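Local coordinates for probable branched-chain amino acid ABC transporter, amino acid binding protein (PDB 3LKB) that probably binds branched-chain amino acids, valine among them, and delivers them to an ABC transporter for uptake, at residues V335-G340 with G352-R357; G290-A295 with P331-S336; Y118-T123 with I343-S348; P103-I108 with T124-Q129; R226-H231 with G248-T253. The protein carries 2 engineered substitutions. All blocks are in the same frame, centred on the assembly; numbering follows the deposited sequence.

Contact 4 holds the valine site, with Ala104, Ser105 and Tyr126 among the pocket residues. Contacts 1 and 3, centred about 13 Å apart, meet at the sodium ion: Gly352 and Asp344 both bind it, and Gly352 N lies 2.7 Å from Leu121 O. Contact 2 shares Val335 and Ser336 with contact 1, and its Leu292 packs on Pro122, Thr123 and Ile343 of contact 3. Contact 5, in the seven-stranded sheet that holds strands 226-229 and 250-253, is centred about 25 Å from contact 3. It joins the pocket side through Gln129 OE1 of contact 4, 2.9 Å from His231 N, and joins contact 1 through Arg357 N, 3.0 Å from Thr253 O.

Contact 1: V335-G340 with G352-R357; sequences VSTKQG and GAEGLR. With NA (sodium ion), chain E.
With chi1 at -60°, Val335 sends its two methyls to different places on segment 352-357: CG1, anti to the carbonyl carbon, lies over one face of the Arg357 guanidinium, while CG2 reaches the backbone at Gly355. The distances are 3.5 Å from Val335 CG1 to Arg357 NE and 3.6 Å from Val335 CG2 to Gly355 O. Arg357 keeps its charge for elsewhere, since a bend at chi3 carries the guanidinium past the valine to a salt bridge with Glu260. Further along, Thr337 and Glu354 run crosswise, with Thr337 OG1 3.7 Å from Glu354 OE2. The same hydroxyl accepts a weak bond from Gly340 N, which ties the turn back on itself. Thr337 CG2 faces Gly355 CA at 4.2 Å. No hydrogen bond joins the two segments directly, so they are held by van der Waals contact and by outside partners such as Ser254, whose backbone hydrogen-bonds with Val335 and whose OG hydrogen-bonds with Gly355 O. At the far end Gly352 O binds the sodium ion at 2.5 Å, alongside Asp344 and Thr351. The chain turns at this glycine and runs on into strand 357-362, consistent with one of the interlobe crossings of the leucine-binding protein fold.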
# COMPACT_ATOMS: atom_id res chain seq x y z
N VAL A 335 -10.49 -17.78 17.79
CA VAL A 335 -10.87 -18.34 19.06
C VAL A 335 -12.11 -19.25 18.93
O VAL A 335 -12.78 -19.22 17.91
CB VAL A 335 -11.14 -17.21 20.08
CG1 VAL A 335 -9.94 -16.38 20.28
CG2 VAL A 335 -12.33 -16.33 19.66
N SER A 336 -12.38 -20.07 19.92
CA SER A 336 -13.62 -20.84 19.97
C SER A 336 -14.26 -20.73 21.36
O SER A 336 -13.56 -20.51 22.38
CB SER A 336 -13.36 -22.29 19.54
OG SER A 336 -12.29 -22.84 20.27
N THR A 337 -15.59 -20.78 21.45
CA THR A 337 -16.19 -20.79 22.81
C THR A 337 -15.86 -22.11 23.53
O THR A 337 -15.41 -23.07 22.90
CB THR A 337 -17.66 -20.53 22.77
OG1 THR A 337 -18.28 -21.54 21.97
CG2 THR A 337 -17.93 -19.14 22.13
N LYS A 338 -16.00 -22.16 24.86
CA LYS A 338 -15.65 -23.42 25.53
C LYS A 338 -16.70 -24.43 25.18
O LYS A 338 -16.45 -25.62 25.16
CB LYS A 338 -15.43 -23.28 27.03
CG LYS A 338 -16.47 -22.52 27.83
CD LYS A 338 -16.16 -22.77 29.30
CE LYS A 338 -15.91 -24.30 29.51
NZ LYS A 338 -15.42 -24.70 30.87
N GLN A 339 -17.86 -23.91 24.85
CA GLN A 339 -18.93 -24.61 24.15
C GLN A 339 -18.59 -25.14 22.72
O GLN A 339 -18.88 -26.30 22.37
CB GLN A 339 -20.10 -23.61 24.03
CG GLN A 339 -20.53 -22.98 25.38
CD GLN A 339 -21.19 -24.02 26.32
OE1 GLN A 339 -21.85 -24.95 25.85
NE2 GLN A 339 -20.98 -23.87 27.64
N GLY A 340 -18.01 -24.25 21.90
CA GLY A 340 -18.07 -24.39 20.45
C GLY A 340 -16.80 -24.92 19.87
O GLY A 340 -15.88 -25.33 20.60
N GLY A 352 -18.38 -18.46 10.64
CA GLY A 352 -17.44 -19.52 11.02
C GLY A 352 -17.08 -19.55 12.51
O GLY A 352 -17.62 -20.35 13.26
N ALA A 353 -16.20 -18.66 12.92
CA ALA A 353 -15.89 -18.47 14.31
C ALA A 353 -16.89 -17.50 14.95
O ALA A 353 -16.75 -16.29 14.85
CB ALA A 353 -14.49 -17.89 14.41
N GLU A 354 -17.88 -18.05 15.63
CA GLU A 354 -18.92 -17.23 16.22
C GLU A 354 -18.51 -16.52 17.54
O GLU A 354 -19.21 -15.63 18.03
CB GLU A 354 -20.22 -18.07 16.37
CG GLU A 354 -20.26 -19.10 17.52
CD GLU A 354 -19.27 -20.30 17.40
OE1 GLU A 354 -18.69 -20.55 16.30
OE2 GLU A 354 -19.12 -20.99 18.45
N GLY A 355 -17.38 -16.92 18.13
CA GLY A 355 -16.88 -16.24 19.32
C GLY A 355 -15.92 -15.09 19.01
O GLY A 355 -15.27 -15.03 17.94
N LEU A 356 -15.85 -14.16 19.96
CA LEU A 356 -14.94 -13.03 19.89
C LEU A 356 -14.50 -12.75 21.32
O LEU A 356 -15.07 -13.34 22.26
CB LEU A 356 -15.59 -11.80 19.22
CG LEU A 356 -16.96 -11.32 19.72
CD1 LEU A 356 -16.89 -10.83 21.11
CD2 LEU A 356 -17.46 -10.22 18.83
N ARG A 357 -13.49 -11.91 21.48
CA ARG A 357 -13.12 -11.41 22.79
C ARG A 357 -12.93 -9.90 22.70
O ARG A 357 -12.86 -9.33 21.60
CB ARG A 357 -11.78 -12.02 23.28
CG ARG A 357 -11.63 -13.55 23.21
CD ARG A 357 -10.25 -13.96 23.62
NE ARG A 357 -9.28 -13.79 22.54
CZ ARG A 357 -7.98 -14.11 22.63
NH1 ARG A 357 -7.50 -14.62 23.77
NH2 ARG A 357 -7.17 -13.90 21.58
NA NA E . -19.91 -21.23 13.00
O HOH W 1 -21.65 -21.35 14.50

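Contact 2: G290-A295 with P331-S336; sequences GMLAAA and PGFAVS. Engineered in segment 290-295: Ala293 (natural residue Val), Ala295 (natural residue Ser).
Phe333 reaches from its loop to helix 285-308, where it meets Met291, Leu292 and Ala295. Phe333 CB starts beside the leucine, 4.0 Å from Leu292 CB. With chi1 at -69°, CG stands anti to the carbonyl carbon and the ring leans across the helix, with the backbone N of Leu292 over one face near its rim. Phe333 CD2 rests 3.8 Å from Leu292 CA and also touches Leu292 CD1, the two side chains running antiparallel to each other. One atom further, CE2 meets the methyl of Ala295, an engineered residue, with Phe333 CE2 4.1 Å from Ala295 CB. The other flank belongs to Met291: Phe333 CE1 lies 3.9 Å from Met291 SD, and at the tip Phe333 CZ comes to 3.5 Å from Met291 CG. Met291 SD sits oblique to the Phe333 ring, 4.8 Å from its centroid. Next to the phenylalanine, Leu292 CD1 also packs on Pro331 CG at 3.9 Å. The loop that presents the ring is gripped by the Glu342 carboxylate, which accepts from the backbone N of Gly332, Phe333 and Ala334. Tyr34 of helix 21-41 packs on Met291 and Ala295. The pairing of Met291 with Phe333 is a Met-aromatic contact, set in an apolar seam between a long helix and the loop leading towards strand 357-362.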
# COMPACT_ATOMS: atom_id res chain seq x y z
N GLY A 290 -6.52 -12.82 6.43
CA GLY A 290 -6.37 -13.41 5.08
C GLY A 290 -5.98 -14.88 5.06
O GLY A 290 -6.43 -15.64 4.20
N MET A 291 -5.15 -15.28 6.00
CA MET A 291 -4.69 -16.65 6.02
C MET A 291 -5.87 -17.56 6.40
O MET A 291 -6.05 -18.66 5.86
CB MET A 291 -3.49 -16.83 6.97
CG MET A 291 -2.79 -18.16 6.79
SD MET A 291 -1.13 -18.27 7.51
CE MET A 291 -0.44 -17.12 6.32
N LEU A 292 -6.71 -17.09 7.32
CA LEU A 292 -7.88 -17.90 7.66
C LEU A 292 -8.80 -18.04 6.41
O LEU A 292 -9.22 -19.13 6.08
CB LEU A 292 -8.62 -17.32 8.88
CG LEU A 292 -9.99 -17.93 9.19
CD1 LEU A 292 -9.79 -19.40 9.62
CD2 LEU A 292 -10.83 -17.14 10.26
N ALA A 293 -9.07 -16.95 5.70
CA ALA A 293 -9.94 -17.01 4.55
C ALA A 293 -9.35 -17.95 3.50
O ALA A 293 -10.09 -18.80 2.98
CB ALA A 293 -10.10 -15.64 3.96
N ALA A 294 -8.06 -17.81 3.16
CA ALA A 294 -7.47 -18.70 2.17
C ALA A 294 -7.46 -20.15 2.69
O ALA A 294 -7.71 -21.10 1.93
CB ALA A 294 -6.06 -18.28 1.86
N ALA A 295 -7.15 -20.32 3.97
CA ALA A 295 -7.16 -21.66 4.59
C ALA A 295 -8.54 -22.32 4.51
O ALA A 295 -8.63 -23.50 4.20
CB ALA A 295 -6.69 -21.60 6.05
N PRO A 331 -8.07 -24.65 12.21
CA PRO A 331 -6.65 -24.31 11.92
C PRO A 331 -5.93 -23.59 13.09
O PRO A 331 -4.72 -23.50 13.08
CB PRO A 331 -6.76 -23.42 10.70
CG PRO A 331 -8.13 -22.72 10.89
CD PRO A 331 -9.02 -23.71 11.57
N GLY A 332 -6.64 -23.09 14.10
CA GLY A 332 -6.04 -22.30 15.17
C GLY A 332 -5.82 -20.84 14.81
O GLY A 332 -4.91 -20.23 15.28
N PHE A 333 -6.67 -20.25 13.96
CA PHE A 333 -6.52 -18.81 13.68
C PHE A 333 -7.42 -17.93 14.52
O PHE A 333 -7.03 -16.81 14.91
CB PHE A 333 -6.74 -18.48 12.21
CG PHE A 333 -5.67 -18.98 11.33
CD1 PHE A 333 -4.36 -18.55 11.51
CD2 PHE A 333 -5.94 -19.88 10.33
CE1 PHE A 333 -3.36 -18.98 10.67
CE2 PHE A 333 -4.94 -20.34 9.49
CZ PHE A 333 -3.65 -19.90 9.66
N ALA A 334 -8.61 -18.44 14.83
CA ALA A 334 -9.60 -17.70 15.57
C ALA A 334 -9.94 -18.48 16.80
O ALA A 334 -9.76 -19.70 16.83
CB ALA A 334 -10.88 -17.48 14.71
N VAL A 335 -10.49 -17.78 17.79
CA VAL A 335 -10.87 -18.34 19.06
C VAL A 335 -12.11 -19.25 18.93
O VAL A 335 -12.78 -19.22 17.91
CB VAL A 335 -11.14 -17.21 20.08
CG1 VAL A 335 -9.94 -16.38 20.28
CG2 VAL A 335 -12.33 -16.33 19.66
N SER A 336 -12.38 -20.07 19.92
CA SER A 336 -13.62 -20.84 19.97
C SER A 336 -14.26 -20.73 21.36
O SER A 336 -13.56 -20.51 22.38
CB SER A 336 -13.36 -22.29 19.54
OG SER A 336 -12.29 -22.84 20.27

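Contact 3: Y118-T123 with I343-S348. With NA (sodium ion), chain E.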
# COMPACT_ATOMS: atom_id res chain seq x y z
N TYR A 118 -24.94 -18.34 -0.57
CA TYR A 118 -23.53 -18.67 -0.89
C TYR A 118 -22.43 -17.82 -0.24
O TYR A 118 -21.28 -17.90 -0.65
CB TYR A 118 -23.32 -18.67 -2.40
CG TYR A 118 -24.24 -19.64 -3.04
CD1 TYR A 118 -25.44 -19.21 -3.62
CD2 TYR A 118 -23.98 -21.02 -2.98
CE1 TYR A 118 -26.32 -20.11 -4.16
CE2 TYR A 118 -24.84 -21.94 -3.50
CZ TYR A 118 -26.02 -21.47 -4.11
OH TYR A 118 -26.89 -22.36 -4.69
N ILE A 119 -22.77 -17.03 0.77
CA ILE A 119 -21.78 -16.14 1.36
C ILE A 119 -21.45 -16.61 2.75
O ILE A 119 -22.36 -16.81 3.56
CB ILE A 119 -22.35 -14.74 1.41
CG1 ILE A 119 -22.63 -14.29 -0.05
CG2 ILE A 119 -21.42 -13.79 2.22
CD1 ILE A 119 -23.39 -13.00 -0.16
N PHE A 120 -20.16 -16.80 3.04
CA PHE A 120 -19.79 -17.33 4.36
C PHE A 120 -18.79 -16.45 5.05
O PHE A 120 -17.71 -16.26 4.54
CB PHE A 120 -19.26 -18.76 4.26
CG PHE A 120 -20.26 -19.73 3.74
CD1 PHE A 120 -20.41 -19.92 2.36
CD2 PHE A 120 -21.08 -20.42 4.61
CE1 PHE A 120 -21.40 -20.78 1.88
CE2 PHE A 120 -22.04 -21.31 4.15
CZ PHE A 120 -22.20 -21.49 2.78
N LEU A 121 -19.18 -15.93 6.21
CA LEU A 121 -18.37 -15.06 7.04
C LEU A 121 -17.42 -15.92 7.87
O LEU A 121 -17.87 -16.84 8.56
CB LEU A 121 -19.29 -14.27 7.96
CG LEU A 121 -19.62 -12.85 7.51
CD1 LEU A 121 -19.68 -12.71 6.02
CD2 LEU A 121 -20.87 -12.31 8.15
N PRO A 122 -16.10 -15.67 7.77
CA PRO A 122 -15.16 -16.47 8.54
C PRO A 122 -15.28 -16.19 10.02
O PRO A 122 -15.09 -17.09 10.80
CB PRO A 122 -13.78 -16.01 8.03
CG PRO A 122 -14.01 -15.46 6.73
CD PRO A 122 -15.38 -14.80 6.82
N THR A 123 -15.64 -14.95 10.39
CA THR A 123 -15.75 -14.60 11.83
C THR A 123 -16.96 -13.77 12.20
O THR A 123 -17.78 -13.43 11.36
CB THR A 123 -14.49 -13.87 12.38
OG1 THR A 123 -14.50 -12.48 11.99
CG2 THR A 123 -13.19 -14.53 11.96
N ILE A 343 -13.95 -23.23 13.25
CA ILE A 343 -14.66 -22.90 12.02
C ILE A 343 -15.75 -23.92 11.68
O ILE A 343 -15.44 -25.02 11.29
CB ILE A 343 -13.70 -22.77 10.80
CG1 ILE A 343 -12.51 -21.85 11.12
CG2 ILE A 343 -14.47 -22.27 9.59
CD1 ILE A 343 -12.91 -20.39 11.45
N ASP A 344 -17.00 -23.53 11.83
CA ASP A 344 -18.10 -24.41 11.52
C ASP A 344 -19.23 -23.68 10.82
O ASP A 344 -19.62 -22.56 11.24
CB ASP A 344 -18.59 -25.23 12.75
CG ASP A 344 -19.09 -24.36 13.92
OD1 ASP A 344 -18.79 -23.13 14.01
OD2 ASP A 344 -19.80 -24.93 14.77
N PHE A 345 -19.69 -24.28 9.71
CA PHE A 345 -20.77 -23.77 8.91
C PHE A 345 -21.83 -24.86 8.70
O PHE A 345 -21.53 -26.05 8.78
CB PHE A 345 -20.25 -23.40 7.52
CG PHE A 345 -19.20 -22.31 7.50
CD1 PHE A 345 -19.53 -21.01 7.81
CD2 PHE A 345 -17.89 -22.60 7.14
CE1 PHE A 345 -18.58 -20.00 7.79
CE2 PHE A 345 -16.91 -21.57 7.11
CZ PHE A 345 -17.27 -20.29 7.42
N THR A 346 -23.05 -24.45 8.43
CA THR A 346 -24.07 -25.33 7.96
C THR A 346 -24.84 -24.52 6.95
O THR A 346 -24.61 -23.31 6.81
CB THR A 346 -25.09 -25.73 9.06
OG1 THR A 346 -25.89 -24.58 9.40
CG2 THR A 346 -24.43 -26.38 10.30
N LYS A 347 -25.81 -25.15 6.29
CA LYS A 347 -26.70 -24.42 5.38
C LYS A 347 -27.38 -23.22 5.99
O LYS A 347 -27.76 -22.29 5.29
CB LYS A 347 -27.76 -25.34 4.82
CG LYS A 347 -27.23 -26.06 3.63
CD LYS A 347 -27.03 -27.53 3.92
CE LYS A 347 -27.19 -28.39 2.65
NZ LYS A 347 -28.36 -27.95 1.83
N SER A 348 -27.56 -23.23 7.30
CA SER A 348 -28.31 -22.16 7.95
C SER A 348 -27.42 -21.34 8.87
O SER A 348 -27.83 -20.30 9.39
CB SER A 348 -29.49 -22.75 8.71
OG SER A 348 -28.99 -23.53 9.77
NA NA E . -19.91 -21.23 13.00
O HOH W 1 -21.65 -21.35 14.50
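Phe120 and Phe345 form a T-shaped pair, the edge of Phe120 turned toward the face of Phe345, with ring centroids 5.2 Å apart and planes at 72°. A chi1 of -62° puts each CG anti to the carbonyl carbon and points each ring across the gap. The nearest carbons are Phe120 CD2 and Phe345 CD1 at 3.6 Å. Phe120 CB adds a CH-pi contact over the same ring, 4.2 Å from the Phe345 centroid. At the rim of that ring, in its plane, lies Leu121 O, 3.3 Å from Phe345 CE1. At the margin, Ile343 CD1 meets Pro122 O at 4.0 Å. Further out, His350 stacks on Phe120, and Ile320 of helix 313-321 touches both phenylalanines. Just before Phe345, Asp344 binds the sodium ion with its O at 2.2 Å and its OD1 at 2.4 Å, and Thr351, Gly352 and a water complete the five oxygens. Thr346 OG1 closes an ST turn by accepting from Ser348 N and is also hydrogen-bonded to Glu349 N. Leu121 O is already held by Gly352 N in a backbone hydrogen bond, so the Phe345 edge is a secondary, probably weakly attractive neighbour, as the Phe120 edge is for Thr346 O.

Contact 4: P103-I108 with T124-Q129. With VAL (valine), chain C.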
# COMPACT_ATOMS: atom_id res chain seq x y z
N PRO A 103 -15.86 -13.47 2.38
CA PRO A 103 -15.44 -12.07 2.45
C PRO A 103 -14.53 -11.71 3.64
O PRO A 103 -14.65 -12.28 4.72
CB PRO A 103 -16.77 -11.32 2.59
CG PRO A 103 -17.85 -12.34 2.64
CD PRO A 103 -17.21 -13.64 2.93
N ALA A 104 -13.62 -10.76 3.41
CA ALA A 104 -12.95 -10.03 4.48
C ALA A 104 -13.92 -9.11 5.22
O ALA A 104 -13.72 -8.82 6.37
CB ALA A 104 -11.81 -9.19 3.92
N SER A 105 -14.93 -8.61 4.52
CA SER A 105 -15.96 -7.82 5.14
C SER A 105 -16.68 -8.71 6.14
O SER A 105 -17.05 -9.85 5.83
CB SER A 105 -17.00 -7.41 4.09
OG SER A 105 -18.16 -6.91 4.73
N MET A 106 -16.95 -8.16 7.32
CA MET A 106 -17.70 -8.91 8.31
C MET A 106 -19.10 -8.29 8.51
O MET A 106 -19.65 -8.20 9.63
CB MET A 106 -16.85 -8.96 9.57
CG MET A 106 -15.28 -9.23 9.27
SD MET A 106 -14.32 -8.88 10.71
CE MET A 106 -12.85 -9.77 10.24
N HIS A 107 -19.70 -7.84 7.42
CA HIS A 107 -20.95 -7.17 7.61
C HIS A 107 -22.07 -8.20 7.64
O HIS A 107 -22.17 -9.02 6.74
CB HIS A 107 -21.19 -6.15 6.53
CG HIS A 107 -22.45 -5.39 6.73
ND1 HIS A 107 -23.05 -4.65 5.73
CD2 HIS A 107 -23.23 -5.28 7.82
CE1 HIS A 107 -24.14 -4.07 6.22
NE2 HIS A 107 -24.27 -4.44 7.48
N ILE A 108 -22.90 -8.16 8.68
CA ILE A 108 -23.93 -9.20 8.84
C ILE A 108 -24.97 -9.26 7.69
O ILE A 108 -25.50 -10.34 7.32
CB ILE A 108 -24.64 -9.06 10.17
CG1 ILE A 108 -25.42 -10.32 10.47
CG2 ILE A 108 -25.52 -7.77 10.21
CD1 ILE A 108 -24.55 -11.55 10.79
N THR A 124 -17.05 -13.39 13.47
CA THR A 124 -18.12 -12.50 13.92
C THR A 124 -18.29 -11.24 13.08
O THR A 124 -17.36 -10.81 12.39
CB THR A 124 -17.91 -12.07 15.38
OG1 THR A 124 -16.65 -11.36 15.50
CG2 THR A 124 -17.98 -13.30 16.30
N SER A 125 -19.48 -10.66 13.13
CA SER A 125 -19.82 -9.54 12.26
C SER A 125 -19.40 -8.24 12.95
O SER A 125 -19.14 -8.25 14.17
CB SER A 125 -21.32 -9.55 11.98
OG SER A 125 -22.07 -9.27 13.16
N TYR A 126 -19.35 -7.15 12.19
CA TYR A 126 -19.11 -5.81 12.74
C TYR A 126 -20.13 -5.49 13.81
O TYR A 126 -19.78 -4.95 14.86
CB TYR A 126 -19.17 -4.70 11.65
CG TYR A 126 -18.19 -4.87 10.51
CD1 TYR A 126 -16.87 -5.16 10.77
CD2 TYR A 126 -18.60 -4.76 9.15
CE1 TYR A 126 -15.98 -5.30 9.79
CE2 TYR A 126 -17.69 -4.93 8.14
CZ TYR A 126 -16.38 -5.20 8.49
OH TYR A 126 -15.38 -5.39 7.61
N SER A 127 -21.39 -5.78 13.52
CA SER A 127 -22.49 -5.60 14.48
C SER A 127 -22.33 -6.31 15.84
O SER A 127 -22.46 -5.66 16.89
CB SER A 127 -23.82 -6.02 13.85
OG SER A 127 -24.10 -5.14 12.80
N GLU A 128 -22.03 -7.61 15.83
CA GLU A 128 -21.82 -8.32 17.09
C GLU A 128 -20.67 -7.68 17.87
O GLU A 128 -20.77 -7.47 19.08
CB GLU A 128 -21.53 -9.82 16.84
CG GLU A 128 -21.50 -10.66 18.11
CD GLU A 128 -21.88 -12.12 17.92
OE1 GLU A 128 -21.92 -12.67 16.77
OE2 GLU A 128 -22.16 -12.75 18.94
N GLN A 129 -19.57 -7.40 17.18
CA GLN A 129 -18.38 -6.73 17.71
C GLN A 129 -18.78 -5.44 18.39
O GLN A 129 -18.47 -5.22 19.54
CB GLN A 129 -17.34 -6.48 16.56
CG GLN A 129 -16.71 -7.78 16.07
CD GLN A 129 -15.97 -7.64 14.77
OE1 GLN A 129 -15.58 -6.55 14.34
NE2 GLN A 129 -15.82 -8.75 14.11
N VAL C . -12.45 -2.78 5.16
CA VAL C . -13.50 -3.87 5.18
C VAL C . -13.19 -5.03 4.29
O VAL C . -12.61 -5.94 4.84
CB VAL C . -14.87 -3.41 4.76
CG1 VAL C . -14.92 -3.02 3.36
CG2 VAL C . -15.76 -4.47 4.96
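Tyr126 and Met106 meet where helix 126-140 begins, at the valine pocket of this periplasmic binding protein. One backbone hydrogen bond joins the segments: Tyr126 N, in the first turn of the helix, donates to Met106 O at 2.8 Å. Ser125 is the N-cap, its OG accepting from Glu128 N at 3.1 Å. On the loop side, Ser105 OG accepts from His107 N in an ST turn and is also hydrogen-bonded to Thr84. The aromatic contacts centre on the Tyr126 ring. Met106 CB sits over one face, 4.0 Å from the ring centroid, and the carbonyl carbon of Met106 lies over a face of the ring, nearer its rim. The methionine chain is extended beyond CG, and its sulfur makes an oblique Met-aromatic contact with the ring before approaching the Gln129 amide, at 3.7 Å between Met106 SD and Gln129 NE2. Apolar packing continues from Ile108 CB to Ser125 CB, 3.8 Å apart. As for the ligand, Ala104, Ser105 and Tyr126 line the valine pocket. Gln129 is fixed at both ends of its amide: OE1 accepts from His231 N, and NE2 donates almost straight, at 172°, to Thr124 OG1.

Contact 5: R226-H231 with G248-T253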
# COMPACT_ATOMS: atom_id res chain seq x y z
N ARG A 226 -12.69 7.25 26.75
CA ARG A 226 -12.17 5.95 26.39
C ARG A 226 -12.50 5.60 24.92
O ARG A 226 -13.63 5.85 24.45
CB ARG A 226 -12.75 4.93 27.35
CG ARG A 226 -12.61 3.51 26.91
CD ARG A 226 -11.23 2.93 27.26
NE ARG A 226 -11.00 3.09 28.68
CZ ARG A 226 -10.30 2.24 29.44
NH1 ARG A 226 -9.73 1.13 28.94
NH2 ARG A 226 -10.17 2.54 30.72
N HIS A 227 -11.52 5.03 24.21
CA HIS A 227 -11.72 4.52 22.85
C HIS A 227 -11.76 2.99 22.72
O HIS A 227 -10.97 2.25 23.32
CB HIS A 227 -10.72 5.13 21.87
CG HIS A 227 -10.71 6.62 21.85
ND1 HIS A 227 -10.30 7.38 22.93
CD2 HIS A 227 -11.03 7.51 20.87
CE1 HIS A 227 -10.38 8.66 22.62
NE2 HIS A 227 -10.84 8.77 21.39
N LEU A 228 -12.71 2.53 21.90
CA LEU A 228 -12.94 1.12 21.63
C LEU A 228 -13.14 0.96 20.14
O LEU A 228 -13.37 1.93 19.42
CB LEU A 228 -14.17 0.60 22.42
CG LEU A 228 -14.32 1.09 23.89
CD1 LEU A 228 -14.84 2.54 23.99
CD2 LEU A 228 -15.26 0.13 24.65
N GLY A 229 -13.09 -0.26 19.64
CA GLY A 229 -13.17 -0.45 18.20
C GLY A 229 -13.33 -1.88 17.77
O GLY A 229 -12.95 -2.80 18.48
N ALA A 230 -13.91 -2.04 16.60
CA ALA A 230 -14.22 -3.31 16.04
C ALA A 230 -13.01 -3.85 15.28
O ALA A 230 -11.94 -3.25 15.25
CB ALA A 230 -15.35 -3.14 15.14
N HIS A 231 -13.19 -4.97 14.61
CA HIS A 231 -12.08 -5.76 14.15
C HIS A 231 -10.89 -5.02 13.46
O HIS A 231 -9.73 -5.15 13.90
CB HIS A 231 -12.50 -6.92 13.25
CG HIS A 231 -11.30 -7.64 12.77
ND1 HIS A 231 -10.69 -7.35 11.56
CD2 HIS A 231 -10.47 -8.48 13.43
CE1 HIS A 231 -9.57 -8.04 11.47
NE2 HIS A 231 -9.41 -8.74 12.58
N GLY A 248 -4.68 1.38 26.46
CA GLY A 248 -6.04 1.31 26.99
C GLY A 248 -7.12 1.20 25.91
O GLY A 248 -8.29 1.04 26.24
N PHE A 249 -6.77 1.29 24.64
CA PHE A 249 -7.76 1.05 23.60
C PHE A 249 -8.44 -0.32 23.77
O PHE A 249 -7.74 -1.30 24.02
CB PHE A 249 -7.09 1.03 22.25
CG PHE A 249 -8.05 1.06 21.10
CD1 PHE A 249 -8.65 2.28 20.71
CD2 PHE A 249 -8.34 -0.10 20.38
CE1 PHE A 249 -9.52 2.34 19.59
CE2 PHE A 249 -9.23 -0.07 19.29
CZ PHE A 249 -9.81 1.14 18.88
N LEU A 250 -9.75 -0.41 23.55
CA LEU A 250 -10.44 -1.68 23.71
C LEU A 250 -10.93 -2.19 22.36
O LEU A 250 -11.65 -1.51 21.66
CB LEU A 250 -11.59 -1.56 24.69
CG LEU A 250 -11.23 -1.44 26.18
CD1 LEU A 250 -12.41 -0.96 26.89
CD2 LEU A 250 -10.80 -2.82 26.77
N TRP A 251 -10.55 -3.41 22.01
CA TRP A 251 -10.70 -3.94 20.68
C TRP A 251 -11.44 -5.28 20.68
O TRP A 251 -11.13 -6.17 21.44
CB TRP A 251 -9.27 -4.11 20.14
CG TRP A 251 -9.14 -4.67 18.75
CD1 TRP A 251 -9.93 -4.40 17.68
CD2 TRP A 251 -8.14 -5.58 18.29
NE1 TRP A 251 -9.47 -5.07 16.56
CE2 TRP A 251 -8.39 -5.83 16.91
CE3 TRP A 251 -7.06 -6.23 18.92
CZ2 TRP A 251 -7.60 -6.70 16.14
CZ3 TRP A 251 -6.27 -7.09 18.16
CH2 TRP A 251 -6.56 -7.33 16.79
N ALA A 252 -12.49 -5.37 19.90
CA ALA A 252 -13.22 -6.58 19.69
C ALA A 252 -12.82 -7.29 18.40
O ALA A 252 -12.80 -6.70 17.35
CB ALA A 252 -14.66 -6.31 19.72
N THR A 253 -12.52 -8.56 18.54
CA THR A 253 -12.00 -9.40 17.48
C THR A 253 -12.15 -10.88 17.77
O THR A 253 -12.16 -11.27 18.85
CB THR A 253 -10.52 -9.01 17.06
OG1 THR A 253 -10.15 -9.66 15.88
CG2 THR A 253 -9.51 -9.29 18.10
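The Phe249 ring lies against strand 226-229, with Leu228 CA over one face, near the ring's margin, and Phe249 CZ 3.6 Å from Gly229 N, where the glycine has no side chain in the way. Trp251, its CG anti to the backbone N at chi1 179°, brings the indole edge to segment 226-231. Its NE1 donates to His231 O at 2.7 Å, the acceptor lying in the indole plane although the donor stands 37° above the carbonyl plane. Thr253 CG2 of the same strand lies over a face of the indole. Between the strands, parallel bonding runs from Leu250 N to His227 O at 2.9 Å, from Gly229 N to Leu250 O at 2.8 Å and from Ala252 N to Gly229 O at 3.0 Å. On the sheet face opposite Trp251, Leu228 and Leu250 run abreast, with Leu228 CD2 3.8 Å from Leu250 CD1. Where the two strands start, Arg226 NH1 gives a weak bond to Gly248 O. Strands 226-229 and 250-253 are joined through helix 236-242 as a beta-alpha-beta unit, bordered by strands 201-205 and 357-362, while helix 126-140 packs on Leu228, Leu250 and Ala252.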